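Local coordinates for endoglucanase A (Clostridium acetobutylicum, PDB 3IK2), which probably hydrolyses internal beta-1,4-glycosidic bonds of cellulose and related glucans, as an endoglucanase of glycoside hydrolase family 44, at residues Y21-D26 against A30-R35; N50-G55 against N64-L69; V83-H88 against V156-N161; V211-K214 against E220-G223. One frame throughout, in Å; residues are numbered along the deposited sequence.

Interaction 1. Residues Y21-D26 against A30-R35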
loop_
_atom_site.group_PDB
_atom_site.type_symbol
_atom_site.label_atom_id
_atom_site.label_comp_id
_atom_site.label_asym_id
_atom_site.label_seq_id
_atom_site.Cartn_x
_atom_site.Cartn_y
_atom_site.Cartn_z
ATOM N N TYR A 21 6.208 -0.703 4.854
ATOM C CA TYR A 21 6.970 0.555 4.640
ATOM C C TYR A 21 7.386 0.678 3.167
ATOM O O TYR A 21 8.516 1.025 2.854
ATOM C CB TYR A 21 8.221 0.617 5.546
ATOM C CG TYR A 21 7.944 0.343 7.020
ATOM C CD1 TYR A 21 8.225 -0.907 7.579
ATOM C CD2 TYR A 21 7.411 1.346 7.849
ATOM C CE1 TYR A 21 7.950 -1.170 8.930
ATOM C CE2 TYR A 21 7.153 1.111 9.204
ATOM C CZ TYR A 21 7.425 -0.148 9.729
ATOM O OH TYR A 21 7.157 -0.381 11.049
ATOM N N GLY A 22 6.457 0.381 2.271
ATOM C CA GLY A 22 6.767 0.292 0.857
ATOM C C GLY A 22 6.328 1.517 0.081
ATOM O O GLY A 22 5.611 2.402 0.602
ATOM N N THR A 23 6.758 1.573 -1.175
ATOM C CA THR A 23 6.360 2.655 -2.063
ATOM C C THR A 23 6.113 2.181 -3.511
ATOM O O THR A 23 6.637 1.138 -3.913
ATOM C CB THR A 23 7.392 3.807 -2.005
ATOM O OG1 THR A 23 6.838 4.984 -2.625
ATOM C CG2 THR A 23 8.731 3.371 -2.669
ATOM N N ASN A 24 5.311 2.955 -4.254
ATOM C CA ASN A 24 5.135 2.866 -5.723
ATOM C C ASN A 24 6.120 3.791 -6.464
ATOM O O ASN A 24 6.311 3.660 -7.676
ATOM C CB ASN A 24 3.741 3.347 -6.140
ATOM C CG ASN A 24 2.636 2.346 -5.850
ATOM O OD1 ASN A 24 2.412 1.446 -6.695
ATOM N ND2 ASN A 24 1.953 2.508 -4.811
ATOM N N GLN A 25 6.693 4.748 -5.725
ATOM C CA GLN A 25 7.580 5.757 -6.280
ATOM C C GLN A 25 8.770 5.886 -5.367
ATOM O O GLN A 25 8.618 6.106 -4.170
ATOM C CB GLN A 25 6.886 7.143 -6.480
ATOM C CG GLN A 25 5.879 7.215 -7.664
ATOM C CD GLN A 25 4.517 6.650 -7.288
ATOM O OE1 GLN A 25 4.136 6.654 -6.114
ATOM N NE2 GLN A 25 3.800 6.119 -8.272
ATOM N N ASP A 26 9.962 5.753 -5.943
ATOM C CA ASP A 26 11.181 5.929 -5.166
ATOM C C ASP A 26 11.365 7.323 -4.560
ATOM O O ASP A 26 11.059 8.317 -5.175
ATOM C CB ASP A 26 12.408 5.530 -5.980
ATOM C CG ASP A 26 12.498 4.029 -6.156
ATOM O OD1 ASP A 26 12.182 3.278 -5.179
ATOM O OD2 ASP A 26 12.839 3.612 -7.278
ATOM N N ALA A 30 14.642 8.240 1.543
ATOM C CA ALA A 30 13.793 7.597 2.533
ATOM C C ALA A 30 13.873 6.090 2.390
ATOM O O ALA A 30 13.752 5.543 1.277
ATOM C CB ALA A 30 12.363 8.068 2.424
ATOM N N LYS A 31 14.103 5.447 3.540
ATOM C CA LYS A 31 14.161 3.987 3.687
ATOM C C LYS A 31 12.833 3.280 3.401
ATOM O O LYS A 31 11.835 3.461 4.129
ATOM C CB LYS A 31 14.624 3.630 5.121
ATOM C CG LYS A 31 14.892 2.131 5.327
ATOM C CD LYS A 31 16.052 1.682 4.493
ATOM C CE LYS A 31 16.093 0.187 4.353
ATOM N NZ LYS A 31 16.775 -0.422 5.495
ATOM N N VAL A 32 12.822 2.432 2.375
ATOM C CA VAL A 32 11.647 1.576 2.132
ATOM C C VAL A 32 11.954 0.091 2.194
ATOM O O VAL A 32 13.096 -0.307 2.047
ATOM C CB VAL A 32 10.915 1.916 0.795
ATOM C CG1 VAL A 32 10.388 3.358 0.804
ATOM C CG2 VAL A 32 11.820 1.627 -0.403
ATOM N N THR A 33 10.915 -0.723 2.401
ATOM C CA THR A 33 11.076 -2.160 2.561
ATOM C C THR A 33 10.264 -2.956 1.529
ATOM O O THR A 33 10.289 -4.187 1.556
ATOM C CB THR A 33 10.626 -2.646 3.958
ATOM O OG1 THR A 33 9.216 -2.407 4.117
ATOM C CG2 THR A 33 11.430 -1.970 5.109
ATOM N N ALA A 34 9.553 -2.253 0.641
ATOM C CA ALA A 34 8.694 -2.876 -0.382
ATOM C C ALA A 34 8.484 -1.898 -1.514
ATOM O O ALA A 34 8.424 -0.680 -1.292
ATOM C CB ALA A 34 7.356 -3.296 0.177
ATOM N N ARG A 35 8.411 -2.432 -2.730
ATOM C CA ARG A 35 8.147 -1.604 -3.909
ATOM C C ARG A 35 7.124 -2.271 -4.833
ATOM O O ARG A 35 7.121 -3.493 -4.969
ATOM C CB ARG A 35 9.464 -1.256 -4.644
ATOM C CG ARG A 35 10.410 -0.334 -3.847
ATOM C CD ARG A 35 11.828 -0.380 -4.436
ATOM N NE ARG A 35 12.006 0.459 -5.644
ATOM C CZ ARG A 35 12.186 -0.009 -6.888
ATOM N NH1 ARG A 35 12.242 -1.312 -7.125
ATOM N NH2 ARG A 35 12.348 0.837 -7.899
#
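Thr23 and Arg35 pair in parallel, CA atoms 5.0 Å apart, where the first two strands of the eight-stranded barrel run side by side. Just before this pair, Thr33 N donates to Tyr21 O over 3.0 Å. Gly22 has no side chain, which leaves room for the Ala34 methyl: Ala34 CB packs 3.7 Å from Gly22 CA. The side chains of Tyr21 and Thr33 lie alongside each other, with Thr33 OG1 3.5 Å from Tyr21 CB and at the ring edge; that hydroxyl is hydrogen-bonded to Pro18 O. Thr23, pointing to the sheet face opposite the Ala34 methyl, brings CG2 to within 3.8 Å of Val32 CG1. A chi1 of -166° swings Thr23 OG1 away from the backbone N and towards Gln25 O, to which it donates at 2.6 Å, pinning the turn that follows and leaving CG2 for Val32.

Beyond that turn Asp26 meets Arg35 in a side-on, two-nitrogen salt bridge. Arg35 NE reaches Asp26 OD1 and Arg35 NH2 reaches Asp26 OD2, each at 2.9 Å and each on a syn lone pair, and the carboxylate and guanidinium planes are only 9° apart. The fork fixes the rotation of both groups. Lys90 forms a second salt bridge to Asp26 OD2, while Arg35 NH1 is held by Ser91 OG and Phe87 O, so this long, multi-donor side chain ties the loop to helix 82-93. Although a loop without a helix joins the two strands, their parallel pairing is that of neighbours in the closed eight-stranded TIM-like barrel.

Interaction 2. Residues N50-G55 against N64-L69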
loop_
_atom_site.group_PDB
_atom_site.type_symbol
_atom_site.label_atom_id
_atom_site.label_comp_id
_atom_site.label_asym_id
_atom_site.label_seq_id
_atom_site.Cartn_x
_atom_site.Cartn_y
_atom_site.Cartn_z
ATOM N N ASN A 50 7.150 -3.464 -24.160
ATOM C CA ASN A 50 7.162 -2.419 -23.137
ATOM C C ASN A 50 6.266 -1.192 -23.404
ATOM O O ASN A 50 6.309 -0.206 -22.642
ATOM C CB ASN A 50 8.591 -2.019 -22.734
ATOM C CG ASN A 50 9.391 -3.189 -22.250
ATOM O OD1 ASN A 50 9.218 -3.657 -21.125
ATOM N ND2 ASN A 50 10.258 -3.700 -23.117
ATOM N N ASP A 51 5.501 -1.252 -24.498
ATOM C CA ASP A 51 4.469 -0.268 -24.778
ATOM C C ASP A 51 3.364 -0.293 -23.735
ATOM O O ASP A 51 3.062 -1.331 -23.123
ATOM C CB ASP A 51 3.859 -0.481 -26.182
ATOM C CG ASP A 51 4.886 -0.319 -27.291
ATOM O OD1 ASP A 51 5.979 0.208 -27.004
ATOM O OD2 ASP A 51 4.610 -0.714 -28.438
ATOM N N SER A 52 2.762 0.865 -23.518
ATOM C CA SER A 52 1.632 0.942 -22.601
ATOM C C SER A 52 0.729 2.098 -23.028
ATOM O O SER A 52 1.087 2.904 -23.902
ATOM C CB SER A 52 2.110 1.032 -21.137
ATOM O OG SER A 52 2.864 2.228 -20.864
ATOM N N ASN A 53 -0.447 2.179 -22.409
ATOM C CA ASN A 53 -1.406 3.208 -22.714
ATOM C C ASN A 53 -1.881 3.911 -21.431
ATOM O O ASN A 53 -2.239 3.258 -20.433
ATOM C CB ASN A 53 -2.560 2.612 -23.537
ATOM C CG ASN A 53 -3.478 3.680 -24.160
ATOM O OD1 ASN A 53 -4.300 4.277 -23.474
ATOM N ND2 ASN A 53 -3.356 3.886 -25.472
ATOM N N ALA A 54 -1.858 5.244 -21.469
ATOM C CA ALA A 54 -2.239 6.083 -20.327
ATOM C C ALA A 54 -3.720 5.977 -19.957
ATOM O O ALA A 54 -4.093 6.307 -18.821
ATOM C CB ALA A 54 -1.861 7.572 -20.570
ATOM N N GLY A 55 -4.552 5.519 -20.894
ATOM C CA GLY A 55 -5.996 5.561 -20.686
ATOM C C GLY A 55 -6.419 7.016 -20.512
ATOM O O GLY A 55 -5.764 7.951 -21.004
ATOM N N ASN A 64 6.004 5.163 -24.856
ATOM C CA ASN A 64 7.116 4.515 -24.175
ATOM C C ASN A 64 7.233 4.978 -22.708
ATOM O O ASN A 64 8.298 4.886 -22.121
ATOM C CB ASN A 64 8.428 4.842 -24.905
ATOM C CG ASN A 64 8.804 6.343 -24.803
ATOM O OD1 ASN A 64 8.066 7.151 -24.241
ATOM N ND2 ASN A 64 9.956 6.700 -25.341
ATOM N N TYR A 65 6.137 5.457 -22.127
ATOM C CA TYR A 65 6.159 6.076 -20.794
ATOM C C TYR A 65 6.830 5.193 -19.726
ATOM O O TYR A 65 7.665 5.656 -18.940
ATOM C CB TYR A 65 4.732 6.462 -20.359
ATOM C CG TYR A 65 4.651 7.010 -18.940
ATOM C CD1 TYR A 65 5.036 8.321 -18.656
ATOM C CD2 TYR A 65 4.170 6.208 -17.881
ATOM C CE1 TYR A 65 4.966 8.829 -17.341
ATOM C CE2 TYR A 65 4.104 6.690 -16.580
ATOM C CZ TYR A 65 4.510 8.000 -16.311
ATOM O OH TYR A 65 4.437 8.488 -15.021
ATOM N N TRP A 66 6.465 3.914 -19.695
ATOM C CA TRP A 66 7.053 3.035 -18.688
ATOM C C TRP A 66 8.562 2.755 -18.918
ATOM O O TRP A 66 9.320 2.646 -17.945
ATOM C CB TRP A 66 6.189 1.775 -18.433
ATOM C CG TRP A 66 5.331 1.924 -17.176
ATOM C CD1 TRP A 66 5.085 3.092 -16.495
ATOM C CD2 TRP A 66 4.602 0.890 -16.474
ATOM N NE1 TRP A 66 4.271 2.847 -15.414
ATOM C CE2 TRP A 66 3.954 1.511 -15.377
ATOM C CE3 TRP A 66 4.426 -0.490 -16.673
ATOM C CZ2 TRP A 66 3.131 0.794 -14.459
ATOM C CZ3 TRP A 66 3.613 -1.212 -15.755
ATOM C CH2 TRP A 66 2.969 -0.559 -14.671
ATOM N N LEU A 67 8.989 2.685 -20.181
ATOM C CA LEU A 67 10.431 2.634 -20.507
ATOM C C LEU A 67 11.231 3.809 -19.918
ATOM O O LEU A 67 12.294 3.603 -19.361
ATOM C CB LEU A 67 10.667 2.528 -22.029
ATOM C CG LEU A 67 10.284 1.187 -22.671
ATOM C CD1 LEU A 67 10.185 1.318 -24.180
ATOM C CD2 LEU A 67 11.314 0.125 -22.332
ATOM N N THR A 68 10.697 5.031 -20.024
ATOM C CA THR A 68 11.390 6.206 -19.481
ATOM C C THR A 68 11.309 6.310 -17.954
ATOM O O THR A 68 12.320 6.538 -17.310
ATOM C CB THR A 68 10.970 7.554 -20.199
ATOM O OG1 THR A 68 9.600 7.890 -19.897
ATOM C CG2 THR A 68 11.133 7.415 -21.716
ATOM N N LEU A 69 10.113 6.110 -17.387
ATOM C CA LEU A 69 9.883 6.127 -15.955
ATOM C C LEU A 69 10.795 5.169 -15.185
ATOM O O LEU A 69 11.272 5.490 -14.084
ATOM C CB LEU A 69 8.395 5.858 -15.631
ATOM C CG LEU A 69 7.961 6.017 -14.165
ATOM C CD1 LEU A 69 8.143 7.470 -13.697
ATOM C CD2 LEU A 69 6.527 5.512 -13.869
HETATM O O HOH W 1 5.291 2.042 -22.021
#
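Asn50 and Leu67 make the tight half of this contact. Leu67 CD2 presses against Asn50 CB at 3.5 Å, with Leu67 CG almost as near at 3.6 Å, and the two side chains meet at about a right angle. Leu67 CG stands anti to its carbonyl carbon (chi1 -70°), which carries the branched end off the helix and over the aliphatic part of the asparagine. The amide beyond is fully engaged: OD1 accepts from Tyr45 OH and Val83 N, and ND2 donates to Tyr77 O and Glu79 O. Asparagine also suits the backbone here, since Asn50 has a positive phi of 75°, a conformation this residue tolerates well.

The other half is looser and wet. Ser52 OG comes no nearer to Trp66 than 4.1 Å, at CB, and a water fills the gap between strand and helix. It accepts from Ser52 OG at 2.7 Å and from Trp66 N at 3.2 Å; it also lies close to Asn50 O, at a separation too short to be trusted. Arg41 NH1 also bonds to the small serine hydroxyl. Trp66 N belongs to the first turn of helix 65-69, where amides lack a carbonyl from a preceding turn, so the water stands in for one. Between segments 50-55 and 64-69 there is thus no direct hydrogen bond; apolar contact at Leu67 and one shared water join them.

Interaction 3. Residues V83-H88 against V156-N161. With ACT (acetate ion), chain I.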
loop_
_atom_site.group_PDB
_atom_site.type_symbol
_atom_site.label_atom_id
_atom_site.label_comp_id
_atom_site.label_asym_id
_atom_site.label_seq_id
_atom_site.Cartn_x
_atom_site.Cartn_y
_atom_site.Cartn_z
ATOM N N VAL A 83 11.141 -3.219 -18.511
ATOM C CA VAL A 83 10.605 -2.307 -17.520
ATOM C C VAL A 83 10.591 -2.984 -16.126
ATOM O O VAL A 83 11.055 -2.410 -15.134
ATOM C CB VAL A 83 9.181 -1.797 -17.941
ATOM C CG1 VAL A 83 8.433 -1.117 -16.770
ATOM C CG2 VAL A 83 9.234 -0.865 -19.193
ATOM N N TYR A 84 10.056 -4.207 -16.073
ATOM C CA TYR A 84 9.958 -5.009 -14.832
ATOM C C TYR A 84 11.319 -5.510 -14.336
ATOM O O TYR A 84 11.563 -5.577 -13.125
ATOM C CB TYR A 84 8.978 -6.179 -15.016
ATOM C CG TYR A 84 7.507 -5.772 -14.996
ATOM C CD1 TYR A 84 6.585 -6.491 -14.243
ATOM C CD2 TYR A 84 7.043 -4.677 -15.727
ATOM C CE1 TYR A 84 5.248 -6.148 -14.225
ATOM C CE2 TYR A 84 5.711 -4.311 -15.701
ATOM C CZ TYR A 84 4.818 -5.059 -14.950
ATOM O OH TYR A 84 3.489 -4.726 -14.933
ATOM N N THR A 85 12.209 -5.881 -15.251
ATOM C CA THR A 85 13.545 -6.257 -14.808
ATOM C C THR A 85 14.373 -5.043 -14.322
ATOM O O THR A 85 15.084 -5.133 -13.320
ATOM C CB THR A 85 14.264 -7.247 -15.790
ATOM O OG1 THR A 85 14.549 -6.613 -17.039
ATOM C CG2 THR A 85 13.372 -8.481 -16.055
ATOM N N ALA A 86 14.226 -3.881 -14.947
ATOM C CA ALA A 86 14.876 -2.683 -14.390
ATOM C C ALA A 86 14.327 -2.432 -12.972
ATOM O O ALA A 86 15.092 -2.225 -12.031
ATOM C CB ALA A 86 14.657 -1.456 -15.285
ATOM N N PHE A 87 12.996 -2.457 -12.849
ATOM C CA PHE A 87 12.318 -2.324 -11.555
ATOM C C PHE A 87 12.819 -3.315 -10.484
ATOM O O PHE A 87 13.290 -2.898 -9.426
ATOM C CB PHE A 87 10.792 -2.403 -11.711
ATOM C CG PHE A 87 10.058 -2.332 -10.409
ATOM C CD1 PHE A 87 9.840 -1.116 -9.790
ATOM C CD2 PHE A 87 9.568 -3.500 -9.799
ATOM C CE1 PHE A 87 9.165 -1.061 -8.566
ATOM C CE2 PHE A 87 8.900 -3.443 -8.561
ATOM C CZ PHE A 87 8.704 -2.220 -7.962
ATOM N N HIS A 88 12.717 -4.615 -10.740
ATOM C CA HIS A 88 13.138 -5.594 -9.716
ATOM C C HIS A 88 14.642 -5.604 -9.458
ATOM O O HIS A 88 15.075 -5.879 -8.342
ATOM C CB HIS A 88 12.633 -7.013 -10.002
ATOM C CG HIS A 88 12.894 -7.971 -8.867
ATOM N ND1 HIS A 88 12.452 -7.741 -7.584
ATOM C CD2 HIS A 88 13.544 -9.158 -8.829
ATOM C CE1 HIS A 88 12.838 -8.730 -6.798
ATOM N NE2 HIS A 88 13.492 -9.612 -7.534
ATOM N N VAL A 156 5.349 -14.438 -16.627
ATOM C CA VAL A 156 5.774 -14.750 -15.272
ATOM C C VAL A 156 6.982 -15.678 -15.403
ATOM O O VAL A 156 8.000 -15.491 -14.723
ATOM C CB VAL A 156 4.639 -15.449 -14.460
ATOM C CG1 VAL A 156 5.087 -15.750 -13.040
ATOM C CG2 VAL A 156 3.386 -14.579 -14.406
ATOM N N ASN A 157 6.867 -16.643 -16.312
ATOM C CA ASN A 157 7.934 -17.599 -16.586
ATOM C C ASN A 157 9.272 -16.899 -16.919
ATOM O O ASN A 157 10.304 -17.325 -16.458
ATOM C CB ASN A 157 7.537 -18.566 -17.720
ATOM C CG ASN A 157 8.588 -19.649 -17.954
ATOM O OD1 ASN A 157 8.683 -20.619 -17.184
ATOM N ND2 ASN A 157 9.389 -19.490 -19.014
ATOM N N TYR A 158 9.221 -15.828 -17.705
ATOM C CA TYR A 158 10.401 -15.027 -18.040
ATOM C C TYR A 158 11.017 -14.438 -16.771
ATOM O O TYR A 158 12.228 -14.417 -16.611
ATOM C CB TYR A 158 10.035 -13.899 -19.030
ATOM C CG TYR A 158 11.213 -12.997 -19.377
ATOM C CD1 TYR A 158 12.018 -13.266 -20.480
ATOM C CD2 TYR A 158 11.529 -11.897 -18.586
ATOM C CE1 TYR A 158 13.102 -12.476 -20.784
ATOM C CE2 TYR A 158 12.625 -11.113 -18.862
ATOM C CZ TYR A 158 13.401 -11.402 -19.967
ATOM O OH TYR A 158 14.471 -10.601 -20.258
ATOM N N LEU A 159 10.166 -13.963 -15.871
ATOM C CA LEU A 159 10.614 -13.309 -14.654
ATOM C C LEU A 159 11.249 -14.304 -13.688
ATOM O O LEU A 159 12.287 -14.033 -13.085
ATOM C CB LEU A 159 9.456 -12.525 -13.993
ATOM C CG LEU A 159 8.905 -11.318 -14.778
ATOM C CD1 LEU A 159 7.576 -10.833 -14.178
ATOM C CD2 LEU A 159 9.913 -10.155 -14.832
ATOM N N VAL A 160 10.621 -15.463 -13.550
ATOM C CA VAL A 160 11.112 -16.525 -12.667
ATOM C C VAL A 160 12.403 -17.122 -13.238
ATOM O O VAL A 160 13.323 -17.487 -12.495
ATOM C CB VAL A 160 10.027 -17.609 -12.444
ATOM C CG1 VAL A 160 10.616 -18.875 -11.744
ATOM C CG2 VAL A 160 8.894 -17.011 -11.628
ATOM N N ASN A 161 12.464 -17.219 -14.561
ATOM C CA ASN A 161 13.694 -17.665 -15.205
ATOM C C ASN A 161 14.874 -16.764 -14.831
ATOM O O ASN A 161 15.973 -17.247 -14.580
ATOM C CB ASN A 161 13.543 -17.742 -16.729
ATOM C CG ASN A 161 14.913 -18.002 -17.445
ATOM O OD1 ASN A 161 15.688 -17.062 -17.714
ATOM N ND2 ASN A 161 15.193 -19.265 -17.730
HETATM C C ACT I . 12.006 -21.453 -20.478
HETATM O O ACT I . 11.544 -21.547 -19.323
HETATM O OXT ACT I . 11.178 -21.301 -21.416
HETATM C CH3 ACT I . 13.485 -21.512 -20.718
HETATM O O HOH W 2 14.202 -7.789 -19.417
#
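The ring of Tyr158 turns its edge to Thr85: the methyl CG2 lies near the ring plane, 3.9 Å from CE2, so this is an edge contact. The other ring, that of Tyr84, is occupied by residues beyond the pair, Tyr45 stacking on it and Phe155, from the same helix as Tyr158, meeting it edge-to-face, while its hydroxyl bonds to Thr102 O. Toward segment 156-161 Tyr84 offers CB, which touches Leu159 CD2 at 4.1 Å.

Leu159 CD2 makes the central apolar contact. It reaches between Tyr84 CB and Thr85 CG2, the latter 4.0 Å away; Leu159 CG is anti to its carbonyl carbon (chi1 -66°), and the chain then extends across to the neighbouring helix. Thr85 suits its place by having two different branches: CG2 serves both Leu159 and the Tyr158 edge, and OG1, at chi1 67°, is turned to a water. That water accepts from Thr85 OG1 at 2.7 Å and from Tyr158 OH at 2.9 Å, so the polar ends of both residues are linked although no direct hydrogen bond crosses the contact. On another side of helix 152-163, Asn157 ND2 donates to an acetate oxygen at 3.0 Å; the ion probably came from the crystallisation liquor.

The axes of segments 83-88 and 156-161 approach to 11.3 Å, their directions 37° apart, a rather wide separation bridged by few side chains. Roughly parallel neighbouring helices of this kind, following barrel strands 34-37 and 99-103, form the outer helical layer of a TIM-like barrel.

Interaction 4. Residues V211-K214 against E220-G223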
loop_
_atom_site.group_PDB
_atom_site.type_symbol
_atom_site.label_atom_id
_atom_site.label_comp_id
_atom_site.label_asym_id
_atom_site.label_seq_id
_atom_site.Cartn_x
_atom_site.Cartn_y
_atom_site.Cartn_z
ATOM N N VAL A 211 -2.508 -18.919 -12.994
ATOM C CA VAL A 211 -1.259 -18.790 -13.763
ATOM C C VAL A 211 -0.036 -18.544 -12.855
ATOM O O VAL A 211 1.005 -19.192 -13.009
ATOM C CB VAL A 211 -1.389 -17.658 -14.803
ATOM C CG1 VAL A 211 -0.024 -17.208 -15.314
ATOM C CG2 VAL A 211 -2.326 -18.109 -15.946
ATOM N N VAL A 212 -0.177 -17.612 -11.916
ATOM C CA VAL A 212 0.890 -17.286 -10.987
ATOM C C VAL A 212 1.340 -18.527 -10.205
ATOM O O VAL A 212 2.542 -18.808 -10.098
ATOM C CB VAL A 212 0.495 -16.116 -9.995
ATOM C CG1 VAL A 212 1.546 -15.954 -8.841
ATOM C CG2 VAL A 212 0.320 -14.794 -10.748
ATOM N N LYS A 213 0.364 -19.245 -9.660
ATOM C CA LYS A 213 0.632 -20.420 -8.831
ATOM C C LYS A 213 1.230 -21.524 -9.627
ATOM O O LYS A 213 2.071 -22.241 -9.115
ATOM C CB LYS A 213 -0.638 -20.930 -8.127
ATOM C CG LYS A 213 -1.285 -19.935 -7.175
ATOM C CD LYS A 213 -0.323 -19.432 -6.113
ATOM C CE LYS A 213 -0.989 -18.349 -5.253
ATOM N NZ LYS A 213 -0.226 -18.227 -4.000
ATOM N N LYS A 214 0.792 -21.682 -10.876
ATOM C CA LYS A 214 1.376 -22.681 -11.755
ATOM C C LYS A 214 2.873 -22.425 -11.968
ATOM O O LYS A 214 3.691 -23.325 -11.764
ATOM C CB LYS A 214 0.617 -22.764 -13.095
ATOM C CG LYS A 214 1.326 -23.590 -14.143
ATOM C CD LYS A 214 0.899 -23.202 -15.554
ATOM C CE LYS A 214 -0.074 -24.196 -16.105
ATOM N NZ LYS A 214 0.611 -25.375 -16.745
ATOM N N GLU A 220 3.002 -14.778 -4.193
ATOM C CA GLU A 220 1.750 -14.331 -3.575
ATOM C C GLU A 220 0.911 -13.489 -4.541
ATOM O O GLU A 220 1.462 -12.740 -5.379
ATOM C CB GLU A 220 2.058 -13.519 -2.326
ATOM C CG GLU A 220 2.423 -14.388 -1.134
ATOM C CD GLU A 220 2.891 -13.555 0.053
ATOM O OE1 GLU A 220 3.148 -12.332 -0.110
ATOM O OE2 GLU A 220 3.041 -14.133 1.147
ATOM N N THR A 221 -0.414 -13.626 -4.422
ATOM C CA THR A 221 -1.342 -12.921 -5.316
ATOM C C THR A 221 -2.113 -11.884 -4.550
ATOM O O THR A 221 -2.496 -12.114 -3.396
ATOM C CB THR A 221 -2.346 -13.875 -6.034
ATOM O OG1 THR A 221 -2.974 -14.711 -5.063
ATOM C CG2 THR A 221 -1.613 -14.717 -7.077
ATOM N N PHE A 222 -2.308 -10.742 -5.215
ATOM C CA PHE A 222 -2.904 -9.550 -4.630
ATOM C C PHE A 222 -4.072 -9.232 -5.532
ATOM O O PHE A 222 -3.871 -9.026 -6.753
ATOM C CB PHE A 222 -1.914 -8.350 -4.636
ATOM C CG PHE A 222 -0.793 -8.457 -3.602
ATOM C CD1 PHE A 222 0.149 -9.490 -3.672
ATOM C CD2 PHE A 222 -0.695 -7.529 -2.565
ATOM C CE1 PHE A 222 1.159 -9.608 -2.725
ATOM C CE2 PHE A 222 0.332 -7.603 -1.617
ATOM C CZ PHE A 222 1.264 -8.664 -1.677
ATOM N N GLY A 223 -5.273 -9.178 -4.928
ATOM C CA GLY A 223 -6.511 -8.854 -5.633
ATOM C C GLY A 223 -7.613 -8.380 -4.697
ATOM O O GLY A 223 -7.533 -8.585 -3.494
#
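Lys213 NZ is gripped by a salt bridge to Asp272 OD2 and a hydrogen bond to Ala219 O, and these hold the end of the lysine beside the start of strand 220-226, 4.4 Å from Glu220 CA. Asp272 OD2 also accepts from Thr221 N, so one carboxylate oxygen joins the helix and the strand. The lysine chain bends at chi2 (-55°) and passes Thr221 obliquely, Lys213 CE lying 4.1 Å from Thr221 CG2; its methylenes thus pack while its amine stays paired.

Thr221 CG2 is also the centre of the apolar contact. It faces Val212 CG1 at 3.8 Å and CB at 3.9 Å, the two short side chains sliding past each other in opposite directions. Helix 198-215 precedes strand 220-226 in the chain, and this is the helix-to-strand return of an alpha/beta barrel unit, with a beta-branched residue from each element filling the layer between them. The threonine divides its branches: CG2 goes to the valine, whereas OG1 is hydrogen-bonded to Leu270 O. Along the strand, Glu220 CB points away from the helix, and its carboxylate is held by Tyr98 OH at OE1 and by a salt bridge from Lys347 at OE2.

The four contacts follow one another along the chain, and none nests in or crosses another. Interaction 1 closes the short loop between barrel strands 22-23 and 34-37. Interaction 2 closes a hairpin-bearing excursion, setting helix 65-69 against strand 52-53 and the loop before it. Interaction 3 spans the longest separation, 68 residues, and joins the helices that follow barrel strands 34-37 and 99-103. Interaction 4 closes the short connection from helix 198-215 into strand 220-226, which belongs to the same barrel as interaction 1. Helix 82-93, part of interaction 3, also touches interaction 1 through Phe87 and interaction 2 through Val83, near Asn50 and Trp66, and Tyr84, on Trp66.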